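PDB 5XHA: extracellular invertase from Aspergillus kawachii, which probably hydrolyses sucrose and related beta-fructofuranosides, releasing fructose from their non-reducing ends. Local coordinates for residues I39-L44 and S318-G323; A96-S101 and T116-L121; A168-Y173 and A244-T249; I270-S275 and D288-S293. All blocks are in the same frame, centred on the assembly; numbering follows the deposited sequence.

Contact 1. Residues I39-L44 and S318-G323; sequences IGDPCL and SYAAAG. With NA (sodium ion), chain C; FRU (beta-D-fructofuranose), chain B.
Pro42 lies against Ala320 and Ala322 where strands 37-47 and 318-326 of the propeller domain converge, an arrangement consistent with the ring closure of the five-bladed beta-propeller of family 32. The two short strands run nearly parallel, 21° apart, yet no direct hydrogen bond joins them; side chains and a water fill the gap. The ring of Pro42 does most of the touching: CD rests on Ala320 O at 3.3 Å, and CG meets the methyl CB of Ala322 at 3.8 Å. That same methyl also presses on the backbone, 3.3 Å from Pro42 O. A water between the strands lies 2.9 Å from Pro42 O and 2.8 Å from Ala320 O, placed to donate to either carbonyl. The CG of Asp41 stands opposite the carbonyl carbon and next to the backbone N (chi1 -72°), which turns the carboxylate across the Ala320 methyl and brings it to the bound fructose of chain B. The ring of Tyr319 offers its edge to O1 of that sugar, while its hydroxyl bonds to Glu248. At the start of segment 318-323, Ser318 O coordinates sodium together with carbonyls of His287, Gly315 and Phe316. Asp41 OD1 accepts a 2.8 Å hydrogen bond from fructose O1, and Asp41 OD2 lies 3.3 Å from the anomeric carbon C2 of that fructose.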
# COMPACT_ATOMS: atom_id res chain seq x y z
N ILE A 39 25.96 7.15 11.33
CA ILE A 39 25.47 7.79 10.13
C ILE A 39 25.40 6.79 8.98
O ILE A 39 26.33 5.99 8.77
CB ILE A 39 26.30 9.04 9.72
CG1 ILE A 39 25.62 9.78 8.57
CG2 ILE A 39 27.73 8.68 9.34
CD1 ILE A 39 26.19 11.15 8.26
N GLY A 40 24.26 6.81 8.29
CA GLY A 40 24.06 6.01 7.09
C GLY A 40 24.04 6.87 5.84
O GLY A 40 24.70 7.91 5.78
N ASP A 41 23.29 6.43 4.83
CA ASP A 41 23.19 7.13 3.55
C ASP A 41 22.85 8.60 3.74
O ASP A 41 21.89 8.93 4.46
CB ASP A 41 21.99 6.60 2.73
CG ASP A 41 22.21 5.24 2.17
OD1 ASP A 41 23.09 4.48 2.65
OD2 ASP A 41 21.43 4.93 1.23
N PRO A 42 23.54 9.49 3.03
CA PRO A 42 23.00 10.83 2.95
C PRO A 42 21.74 10.81 2.08
O PRO A 42 21.53 9.88 1.30
CB PRO A 42 24.14 11.63 2.31
CG PRO A 42 24.87 10.64 1.49
CD PRO A 42 24.75 9.33 2.20
N CYS A 43 20.88 11.81 2.26
CA CYS A 43 19.68 11.98 1.46
C CYS A 43 19.02 13.29 1.92
O CYS A 43 19.60 14.03 2.73
CB CYS A 43 18.74 10.78 1.65
SG CYS A 43 18.17 10.54 3.35
N LEU A 44 17.85 13.60 1.36
CA LEU A 44 16.99 14.70 1.85
C LEU A 44 17.52 16.14 1.61
O LEU A 44 16.83 17.11 1.94
CB LEU A 44 16.64 14.48 3.34
CG LEU A 44 15.81 15.51 4.13
CD1 LEU A 44 14.89 14.85 5.16
CD2 LEU A 44 16.70 16.52 4.84
N SER A 318 33.23 3.58 0.52
CA SER A 318 32.49 4.68 -0.09
C SER A 318 31.30 4.16 -0.87
O SER A 318 31.42 3.22 -1.64
CB SER A 318 33.39 5.47 -1.03
OG SER A 318 34.57 5.88 -0.36
N TYR A 319 30.14 4.79 -0.66
CA TYR A 319 28.90 4.31 -1.21
C TYR A 319 27.79 5.37 -1.10
O TYR A 319 27.98 6.41 -0.48
CB TYR A 319 28.48 3.03 -0.45
CG TYR A 319 27.49 2.19 -1.20
CD1 TYR A 319 27.78 1.73 -2.47
CD2 TYR A 319 26.26 1.83 -0.63
CE1 TYR A 319 26.89 0.95 -3.17
CE2 TYR A 319 25.34 1.07 -1.34
CZ TYR A 319 25.67 0.63 -2.61
OH TYR A 319 24.81 -0.15 -3.36
N ALA A 320 26.65 5.09 -1.74
CA ALA A 320 25.37 5.73 -1.44
C ALA A 320 25.33 7.24 -1.54
O ALA A 320 24.61 7.88 -0.80
CB ALA A 320 24.88 5.29 -0.06
N ALA A 321 26.04 7.80 -2.50
CA ALA A 321 26.14 9.25 -2.59
C ALA A 321 24.78 9.89 -2.80
O ALA A 321 23.94 9.38 -3.56
CB ALA A 321 27.07 9.64 -3.72
N ALA A 322 24.57 11.02 -2.12
CA ALA A 322 23.42 11.86 -2.36
C ALA A 322 23.88 13.27 -2.62
O ALA A 322 24.66 13.85 -1.86
CB ALA A 322 22.46 11.83 -1.18
N GLY A 323 23.33 13.82 -3.69
CA GLY A 323 23.66 15.14 -4.16
C GLY A 323 22.39 15.89 -4.50
O GLY A 323 21.28 15.32 -4.52
NA NA C . 32.78 1.42 -2.46
C1 FRU B . 22.20 1.96 0.72
C2 FRU B . 20.81 1.72 1.35
C3 FRU B . 19.71 2.50 0.60
C4 FRU B . 18.63 2.61 1.67
C5 FRU B . 19.42 2.75 2.96
C6 FRU B . 18.82 1.99 4.14
O1 FRU B . 23.28 1.85 1.67
O3 FRU B . 19.30 1.88 -0.62
O4 FRU B . 17.75 3.72 1.50
O5 FRU B . 20.75 2.27 2.69
O6 FRU B . 19.73 1.96 5.26
O HOH W 1 21.89 8.37 -1.11
O HOH W 2 33.87 -0.31 -3.62
O HOH W 3 33.27 2.39 -4.59

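Contact 2. Residues A96-S101 and T116-L121; sequences AVFDGS and TSVSYL. With FRU (beta-D-fructofuranose), chain B.
Val118 sets one methyl squarely on the ring of Phe98: CG2 lies 3.5 Å from the ring centroid, only 11° from the normal, a clear CH-pi contact. The valine's chi1 of -179° sends CG1 away from the backbone N and leaves CG2 on the flank that meets the phenyl. The opposite face of the same ring receives the bound fructose of chain B, whose C6 is 3.6 Å from Phe98 CD1 and displaced toward the rim. The aromatic plate is thus clamped between protein and sugar. Next to this centre, Ala96 CB abuts Val118 CB at 3.7 Å, and Phe98 CB meets Thr116 CB at the same separation, while Leu121 CD2 reaches the far end of the ring more loosely.

The frame is an antiparallel beta hairpin, strands 96-103 and 112-118, which form one edge of a four-stranded antiparallel sheet such as makes a propeller blade. Ala96 and Val118 form a hydrogen-bonded pair, and Val97 faces Ser117 in a non-hydrogen-bonded one. Phe98 N then donates to Thr116 O, but Thr116 N answers to Asp99 O at 3.1 Å, so two residues stand opposite one, as in a beta bulge. Asp99 N, turned away from the partner strand, donates to fructose O4 over 3.2 Å in an almost straight bond of 172°. Beyond the pairing, Thr116 OG1 is held by Gln136 and by the backbone N of Asp171, Ser117 OG bonds to Thr135, and Tyr120 OH reaches Asn92 of the second subunit.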
# COMPACT_ATOMS: atom_id res chain seq x y z
N ALA A 96 10.59 0.89 9.09
CA ALA A 96 11.78 1.68 8.80
C ALA A 96 11.50 2.85 7.87
O ALA A 96 10.49 2.87 7.16
CB ALA A 96 12.89 0.80 8.25
N VAL A 97 12.38 3.83 7.94
CA VAL A 97 12.44 4.94 7.02
C VAL A 97 13.75 4.84 6.25
O VAL A 97 14.82 4.94 6.84
CB VAL A 97 12.42 6.29 7.76
CG1 VAL A 97 12.72 7.44 6.81
CG2 VAL A 97 11.08 6.49 8.44
N PHE A 98 13.64 4.65 4.94
CA PHE A 98 14.81 4.62 4.08
C PHE A 98 14.93 6.00 3.36
O PHE A 98 14.18 6.93 3.66
CB PHE A 98 14.70 3.46 3.08
CG PHE A 98 14.92 2.07 3.65
CD1 PHE A 98 15.30 1.84 4.97
CD2 PHE A 98 14.79 0.97 2.81
CE1 PHE A 98 15.51 0.54 5.44
CE2 PHE A 98 14.99 -0.32 3.29
CZ PHE A 98 15.37 -0.53 4.61
N ASP A 99 15.88 6.12 2.44
CA ASP A 99 16.20 7.39 1.79
C ASP A 99 14.98 8.06 1.15
O ASP A 99 14.07 7.41 0.66
CB ASP A 99 17.25 7.21 0.69
CG ASP A 99 18.57 6.67 1.20
OD1 ASP A 99 18.79 6.68 2.42
OD2 ASP A 99 19.39 6.22 0.36
N GLY A 100 15.02 9.38 1.13
CA GLY A 100 14.05 10.17 0.40
C GLY A 100 14.73 11.42 -0.11
O GLY A 100 15.83 11.74 0.33
N SER A 101 14.05 12.11 -1.02
CA SER A 101 14.52 13.37 -1.56
C SER A 101 13.42 14.43 -1.46
O SER A 101 12.25 14.12 -1.24
CB SER A 101 14.99 13.18 -3.01
OG SER A 101 13.94 12.67 -3.82
N THR A 116 11.18 6.45 1.00
CA THR A 116 10.79 5.05 1.10
C THR A 116 10.32 4.66 2.51
O THR A 116 11.10 4.58 3.45
CB THR A 116 11.92 4.12 0.66
OG1 THR A 116 12.23 4.36 -0.71
CG2 THR A 116 11.50 2.67 0.82
N SER A 117 9.02 4.41 2.61
CA SER A 117 8.38 3.94 3.83
C SER A 117 8.38 2.40 3.84
O SER A 117 7.82 1.78 2.93
CB SER A 117 6.96 4.47 3.88
OG SER A 117 6.34 4.49 2.60
N VAL A 118 9.00 1.80 4.87
CA VAL A 118 9.24 0.36 4.99
C VAL A 118 8.31 -0.32 6.02
O VAL A 118 8.21 0.11 7.18
CB VAL A 118 10.69 0.06 5.38
CG1 VAL A 118 10.96 -1.45 5.46
CG2 VAL A 118 11.66 0.72 4.40
N SER A 119 7.64 -1.37 5.56
CA SER A 119 6.66 -2.10 6.36
C SER A 119 7.04 -3.55 6.70
O SER A 119 6.41 -4.17 7.55
CB SER A 119 5.33 -2.10 5.62
OG SER A 119 4.85 -0.77 5.47
N TYR A 120 8.03 -4.11 5.99
CA TYR A 120 8.46 -5.51 6.18
C TYR A 120 9.96 -5.62 5.97
O TYR A 120 10.51 -5.00 5.05
CB TYR A 120 7.73 -6.48 5.23
CG TYR A 120 6.23 -6.50 5.44
CD1 TYR A 120 5.64 -7.31 6.42
CD2 TYR A 120 5.41 -5.66 4.70
CE1 TYR A 120 4.27 -7.27 6.64
CE2 TYR A 120 4.04 -5.63 4.91
CZ TYR A 120 3.47 -6.43 5.89
OH TYR A 120 2.10 -6.41 6.10
N LEU A 121 10.61 -6.40 6.83
CA LEU A 121 12.03 -6.72 6.70
C LEU A 121 12.13 -8.24 6.84
O LEU A 121 11.23 -8.86 7.38
CB LEU A 121 12.84 -6.03 7.79
CG LEU A 121 13.07 -4.52 7.65
CD1 LEU A 121 13.75 -3.92 8.87
CD2 LEU A 121 13.89 -4.23 6.40
C1 FRU B . 22.20 1.96 0.72
C2 FRU B . 20.81 1.72 1.35
C3 FRU B . 19.71 2.50 0.60
C4 FRU B . 18.63 2.61 1.67
C5 FRU B . 19.42 2.75 2.96
C6 FRU B . 18.82 1.99 4.14
O1 FRU B . 23.28 1.85 1.67
O3 FRU B . 19.30 1.88 -0.62
O4 FRU B . 17.75 3.72 1.50
O5 FRU B . 20.75 2.27 2.69
O6 FRU B . 19.73 1.96 5.26

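Contact 3. Residues A168-Y173 and A244-T249; sequences AFRDPY and AFNFET. With FRU (beta-D-fructofuranose), chain B; FRU (beta-D-fructofuranose), chain D; FRU (beta-D-fructofuranose), chain E.
Arg170 and Glu248 supply the ionic part of this contact. Arg170 NH2 donates to Glu248 OE2 over 2.7 Å at 166°, the acceptor lying in the guanidinium plane and met on its anti side but well out of the carboxylate plane, and NE adds a weak bond of 3.3 Å to the same OE2. The carboxylate comes to the guanidinium edge, the two planes 81° apart, and one oxygen takes both donors. With chi1 at 54° and an extended chain beyond, the guanidinium has the chain D fructose over one face and O3 of the chain B fructose at its edge; Glu134 pairs with NH1, and Tyr319 OH holds Glu248 OE1.

Other hydrogen bonds come next. Asp171 OD2 receives Thr249 N at 3.0 Å on its anti side, joining the two chain segments directly. Both oxygens of this aspartate grip the chain B fructose: its O3 donates to Asp171 OD2 at 2.6 Å and its O4 to Asp171 OD1 at 2.5 Å. Arg170 NE also donates to that O3 at 2.9 Å.

Looser packing includes Ala168 CB, which touches Asn246 OD1 at 3.4 Å; Thr167 and Glu273 hold this amide.

Glu248 OE2 lies 2.9 Å from O1 of the chain D fructose, the oxygen bonded to C2 of the first. A carboxylate at the glycosidic oxygen beside an Arg-Asp-Pro motif is characteristic of the family 32 active site.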
# COMPACT_ATOMS: atom_id res chain seq x y z
N ALA A 168 14.49 -4.78 -5.32
CA ALA A 168 14.49 -3.60 -4.46
C ALA A 168 13.66 -2.53 -5.16
O ALA A 168 13.51 -2.55 -6.38
CB ALA A 168 15.91 -3.11 -4.28
N PHE A 169 13.15 -1.59 -4.37
CA PHE A 169 12.27 -0.52 -4.87
C PHE A 169 12.28 0.65 -3.89
O PHE A 169 11.34 0.85 -3.12
CB PHE A 169 10.86 -1.08 -5.07
CG PHE A 169 9.90 -0.14 -5.77
CD1 PHE A 169 10.05 0.16 -7.10
CD2 PHE A 169 8.81 0.38 -5.08
CE1 PHE A 169 9.17 1.01 -7.74
CE2 PHE A 169 7.91 1.23 -5.72
CZ PHE A 169 8.10 1.55 -7.05
N ARG A 170 13.36 1.43 -3.92
CA ARG A 170 13.59 2.47 -2.92
C ARG A 170 14.44 3.64 -3.40
O ARG A 170 14.98 3.62 -4.51
CB ARG A 170 14.26 1.85 -1.69
CG ARG A 170 15.53 1.07 -1.96
CD ARG A 170 16.20 0.61 -0.66
NE ARG A 170 17.34 -0.27 -0.92
CZ ARG A 170 17.29 -1.59 -1.10
NH1 ARG A 170 16.13 -2.24 -1.02
NH2 ARG A 170 18.42 -2.27 -1.38
N ASP A 171 14.57 4.63 -2.51
CA ASP A 171 15.47 5.79 -2.68
C ASP A 171 15.00 6.73 -3.78
O ASP A 171 15.79 7.10 -4.67
CB ASP A 171 16.92 5.37 -2.94
CG ASP A 171 17.42 4.32 -1.95
OD1 ASP A 171 16.88 4.25 -0.82
OD2 ASP A 171 18.35 3.58 -2.33
N PRO A 172 13.73 7.14 -3.71
CA PRO A 172 13.14 8.03 -4.71
C PRO A 172 13.92 9.33 -4.79
O PRO A 172 14.19 9.97 -3.76
CB PRO A 172 11.71 8.27 -4.19
CG PRO A 172 11.78 7.96 -2.72
CD PRO A 172 12.79 6.87 -2.59
N TYR A 173 14.31 9.68 -6.01
CA TYR A 173 15.16 10.84 -6.27
C TYR A 173 14.42 11.78 -7.22
O TYR A 173 14.26 11.49 -8.42
CB TYR A 173 16.53 10.43 -6.84
CG TYR A 173 17.50 11.58 -6.85
CD1 TYR A 173 18.32 11.84 -5.76
CD2 TYR A 173 17.57 12.44 -7.93
CE1 TYR A 173 19.19 12.91 -5.74
CE2 TYR A 173 18.44 13.54 -7.93
CZ TYR A 173 19.25 13.76 -6.83
OH TYR A 173 20.09 14.85 -6.83
N ALA A 244 26.28 -5.09 -11.52
CA ALA A 244 26.04 -5.98 -10.40
C ALA A 244 24.57 -6.40 -10.27
O ALA A 244 23.85 -6.50 -11.27
CB ALA A 244 26.58 -5.35 -9.12
N PHE A 245 24.11 -6.66 -9.05
CA PHE A 245 22.85 -7.33 -8.85
C PHE A 245 21.71 -6.40 -8.47
O PHE A 245 20.55 -6.81 -8.46
CB PHE A 245 23.04 -8.40 -7.79
CG PHE A 245 23.95 -9.51 -8.22
CD1 PHE A 245 23.44 -10.64 -8.86
CD2 PHE A 245 25.31 -9.45 -7.98
CE1 PHE A 245 24.28 -11.68 -9.25
CE2 PHE A 245 26.15 -10.48 -8.37
CZ PHE A 245 25.64 -11.60 -9.00
N ASN A 246 22.02 -5.14 -8.15
CA ASN A 246 20.96 -4.20 -7.76
C ASN A 246 21.49 -2.78 -7.76
O ASN A 246 22.64 -2.58 -7.41
CB ASN A 246 20.43 -4.57 -6.36
CG ASN A 246 19.19 -3.80 -5.97
OD1 ASN A 246 18.17 -3.88 -6.65
ND2 ASN A 246 19.28 -3.03 -4.88
N PHE A 247 20.67 -1.81 -8.17
CA PHE A 247 21.03 -0.39 -8.09
C PHE A 247 20.41 0.25 -6.85
O PHE A 247 19.25 0.01 -6.54
CB PHE A 247 20.56 0.43 -9.31
CG PHE A 247 21.30 0.16 -10.60
CD1 PHE A 247 22.52 -0.51 -10.64
CD2 PHE A 247 20.77 0.62 -11.79
CE1 PHE A 247 23.16 -0.73 -11.84
CE2 PHE A 247 21.42 0.41 -13.00
CZ PHE A 247 22.61 -0.27 -13.02
N GLU A 248 21.19 1.07 -6.16
CA GLU A 248 20.71 1.87 -5.04
C GLU A 248 21.04 3.34 -5.27
O GLU A 248 21.91 3.68 -6.08
CB GLU A 248 21.35 1.39 -3.73
CG GLU A 248 21.06 -0.08 -3.43
CD GLU A 248 21.52 -0.49 -2.06
OE1 GLU A 248 22.75 -0.56 -1.83
OE2 GLU A 248 20.64 -0.76 -1.22
N THR A 249 20.34 4.20 -4.53
CA THR A 249 20.64 5.63 -4.42
C THR A 249 20.87 6.37 -5.73
O THR A 249 21.75 7.24 -5.82
CB THR A 249 21.81 5.89 -3.44
OG1 THR A 249 23.05 5.36 -3.95
CG2 THR A 249 21.51 5.25 -2.10
C1 FRU B . 22.20 1.96 0.72
C2 FRU B . 20.81 1.72 1.35
C3 FRU B . 19.71 2.50 0.60
C4 FRU B . 18.63 2.61 1.67
C5 FRU B . 19.42 2.75 2.96
C6 FRU B . 18.82 1.99 4.14
O1 FRU B . 23.28 1.85 1.67
O3 FRU B . 19.30 1.88 -0.62
O4 FRU B . 17.75 3.72 1.50
O5 FRU B . 20.75 2.27 2.69
O6 FRU B . 19.73 1.96 5.26
C1 FRU D . 21.44 -0.63 1.84
C2 FRU D . 20.89 -1.96 2.41
C3 FRU D . 20.83 -3.14 1.41
C4 FRU D . 19.72 -4.01 1.99
C5 FRU D . 18.91 -3.08 2.90
C6 FRU D . 18.90 -3.53 4.36
O1 FRU D . 20.44 0.31 1.42
O2 FRU D . 21.72 -2.35 3.51
O3 FRU D . 22.04 -3.92 1.24
O4 FRU D . 18.95 -4.61 0.95
O5 FRU D . 19.54 -1.79 2.86
O6 FRU D . 17.55 -3.70 4.75
C1 FRU E . 17.85 -14.42 -9.45
C2 FRU E . 19.18 -13.71 -9.30
C3 FRU E . 19.46 -13.54 -7.80
C4 FRU E . 19.26 -12.06 -7.56
C5 FRU E . 18.82 -11.43 -8.88
C6 FRU E . 19.55 -10.12 -9.24
O1 FRU E . 16.82 -13.68 -8.77
O2 FRU E . 20.21 -14.44 -9.97
O3 FRU E . 20.77 -13.97 -7.41
O4 FRU E . 18.27 -11.92 -6.54
O5 FRU E . 19.03 -12.42 -9.89
O6 FRU E . 19.09 -9.56 -10.50

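Contact 4. Residues I270-S275 and D288-S293; sequences IGTEGS and DMLWVS. With FRU (beta-D-fructofuranose), chain D.
Asp288 faces Thr272 as a hydrogen-bonded pair in the antiparallel ladder between strands 286-298 and 265-274, whose short axes splay to 136°. Its N donates to Thr272 O at 3.1 Å and its O accepts from Thr272 N at 2.9 Å. The same carbonyl also draws a CA-H...O contact from Gly271 CA at 3.2 Å. On the side chain, Asp288 CB leans on Thr272 OG1 at 3.3 Å, a hydroxyl whose own hydrogen bond goes to Arg242 O.

Met289 comes next, opposite Gly271 in a non-hydrogen-bonded pair and on the other face of the sheet. It leaves the strand with CG opposite the backbone N (chi1 -171°), then bends at its next two torsions, so that the thioether folds back and CE rests on Ile270 O at 3.2 Å.

At Leu290 comes the next hydrogen-bonded pair, with Ile270: Leu290 N sits nearly in line with the C=O bond of Ile270, 2.9 Å from its O, though the N-H itself is bent from that line. Leu290 CD1 meets Thr272 CG2 at 3.7 Å, the two side chains crossing near a right angle on the face that carries Ile270 and Asp288.

Just past the ladder, Glu273 OE1 accepts a bond from fructose O3 of chain D at 2.8 Å.

This hairpin belongs to a five-stranded antiparallel sheet. Strand 302-311 flanks strand 286-298, its Phe311 touching Asp288 and Leu290. Strand 247-248 pairs with strand 265-274, and Met289 packs on Ala321 of strand 318-326.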
# COMPACT_ATOMS: atom_id res chain seq x y z
N ILE A 270 25.02 6.09 -8.89
CA ILE A 270 24.36 4.92 -8.30
C ILE A 270 25.34 4.17 -7.43
O ILE A 270 26.54 4.20 -7.67
CB ILE A 270 23.87 3.90 -9.35
CG1 ILE A 270 24.95 3.66 -10.41
CG2 ILE A 270 22.58 4.35 -10.00
CD1 ILE A 270 24.64 2.48 -11.29
N GLY A 271 24.80 3.50 -6.43
CA GLY A 271 25.50 2.41 -5.79
C GLY A 271 25.10 1.14 -6.50
O GLY A 271 23.94 0.99 -6.91
N THR A 272 26.05 0.22 -6.69
CA THR A 272 25.70 -1.13 -7.15
C THR A 272 26.10 -2.13 -6.08
O THR A 272 27.16 -2.00 -5.47
CB THR A 272 26.34 -1.50 -8.51
OG1 THR A 272 27.74 -1.76 -8.36
CG2 THR A 272 26.14 -0.39 -9.51
N GLU A 273 25.21 -3.10 -5.86
CA GLU A 273 25.41 -4.18 -4.89
C GLU A 273 25.91 -5.42 -5.61
O GLU A 273 25.17 -6.04 -6.41
CB GLU A 273 24.10 -4.50 -4.19
CG GLU A 273 23.49 -3.34 -3.43
CD GLU A 273 22.43 -3.80 -2.45
OE1 GLU A 273 22.81 -4.43 -1.43
OE2 GLU A 273 21.24 -3.56 -2.73
N GLY A 274 27.16 -5.77 -5.33
CA GLY A 274 27.84 -6.88 -5.97
C GLY A 274 28.09 -8.04 -5.03
O GLY A 274 27.86 -7.95 -3.81
N SER A 275 28.59 -9.13 -5.61
CA SER A 275 28.79 -10.39 -4.90
C SER A 275 29.69 -11.30 -5.74
O SER A 275 29.65 -11.24 -6.96
CB SER A 275 27.44 -11.06 -4.71
OG SER A 275 27.56 -12.35 -4.15
N ASP A 288 29.89 -0.66 -4.85
CA ASP A 288 30.52 0.24 -5.84
C ASP A 288 29.78 1.57 -5.96
O ASP A 288 28.57 1.60 -6.13
CB ASP A 288 30.57 -0.40 -7.25
CG ASP A 288 31.67 -1.46 -7.41
OD1 ASP A 288 32.54 -1.64 -6.53
OD2 ASP A 288 31.65 -2.13 -8.45
N MET A 289 30.54 2.67 -5.93
CA MET A 289 29.99 4.01 -6.01
C MET A 289 30.32 4.61 -7.37
O MET A 289 31.37 5.25 -7.55
CB MET A 289 30.54 4.88 -4.88
CG MET A 289 29.87 6.24 -4.74
SD MET A 289 28.08 6.12 -4.61
CE MET A 289 27.55 6.80 -6.17
N LEU A 290 29.41 4.41 -8.31
CA LEU A 290 29.60 4.74 -9.72
C LEU A 290 28.92 6.04 -10.16
O LEU A 290 27.92 6.50 -9.57
CB LEU A 290 29.06 3.60 -10.59
CG LEU A 290 29.56 2.18 -10.26
CD1 LEU A 290 29.00 1.19 -11.28
CD2 LEU A 290 31.08 2.10 -10.26
N TRP A 291 29.50 6.63 -11.21
CA TRP A 291 28.87 7.68 -11.99
C TRP A 291 28.81 7.18 -13.43
O TRP A 291 29.62 6.35 -13.84
CB TRP A 291 29.62 9.01 -11.91
CG TRP A 291 31.03 9.02 -12.53
CD1 TRP A 291 32.22 8.91 -11.86
CD2 TRP A 291 31.37 9.19 -13.92
NE1 TRP A 291 33.28 8.98 -12.74
CE2 TRP A 291 32.79 9.14 -14.01
CE3 TRP A 291 30.62 9.34 -15.10
CZ2 TRP A 291 33.48 9.27 -15.23
CZ3 TRP A 291 31.31 9.47 -16.33
CH2 TRP A 291 32.73 9.43 -16.38
N VAL A 292 27.83 7.68 -14.17
CA VAL A 292 27.57 7.26 -15.54
C VAL A 292 27.07 8.45 -16.33
O VAL A 292 26.16 9.18 -15.90
CB VAL A 292 26.49 6.16 -15.60
CG1 VAL A 292 26.40 5.57 -17.00
CG2 VAL A 292 26.77 5.06 -14.58
N SER A 293 27.69 8.67 -17.49
CA SER A 293 27.24 9.66 -18.47
C SER A 293 26.42 8.93 -19.49
O SER A 293 26.71 7.78 -19.80
CB SER A 293 28.44 10.30 -19.18
OG SER A 293 28.02 11.13 -20.25
C1 FRU D . 21.44 -0.63 1.84
C2 FRU D . 20.89 -1.96 2.41
C3 FRU D . 20.83 -3.14 1.41
C4 FRU D . 19.72 -4.01 1.99
C5 FRU D . 18.91 -3.08 2.90
C6 FRU D . 18.90 -3.53 4.36
O1 FRU D . 20.44 0.31 1.42
O2 FRU D . 21.72 -2.35 3.51
O3 FRU D . 22.04 -3.92 1.24
O4 FRU D . 18.95 -4.61 0.95
O5 FRU D . 19.54 -1.79 2.86
O6 FRU D . 17.55 -3.70 4.75

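How the contacts relate
The four contacts gather round one sugar site. Contact 1, whose segments lie 274 residues apart in the chain, spans the other three, which follow in series: 2, then 3, then 4. Centres 1 and 3 are about 12 Å apart, as are 2 and 3, while 3 and 4 are about 10 Å apart and share the sheet in which strands 247-248 and 265-274 are neighbours. Contacts 2 and 4, about 21 Å between centres, do not touch. The fructose of chain B meets contacts 1, 2 and 3; that of chain D meets 3 and 4. Distant parts of the propeller thus meet at a common pocket holding two linked fructose units.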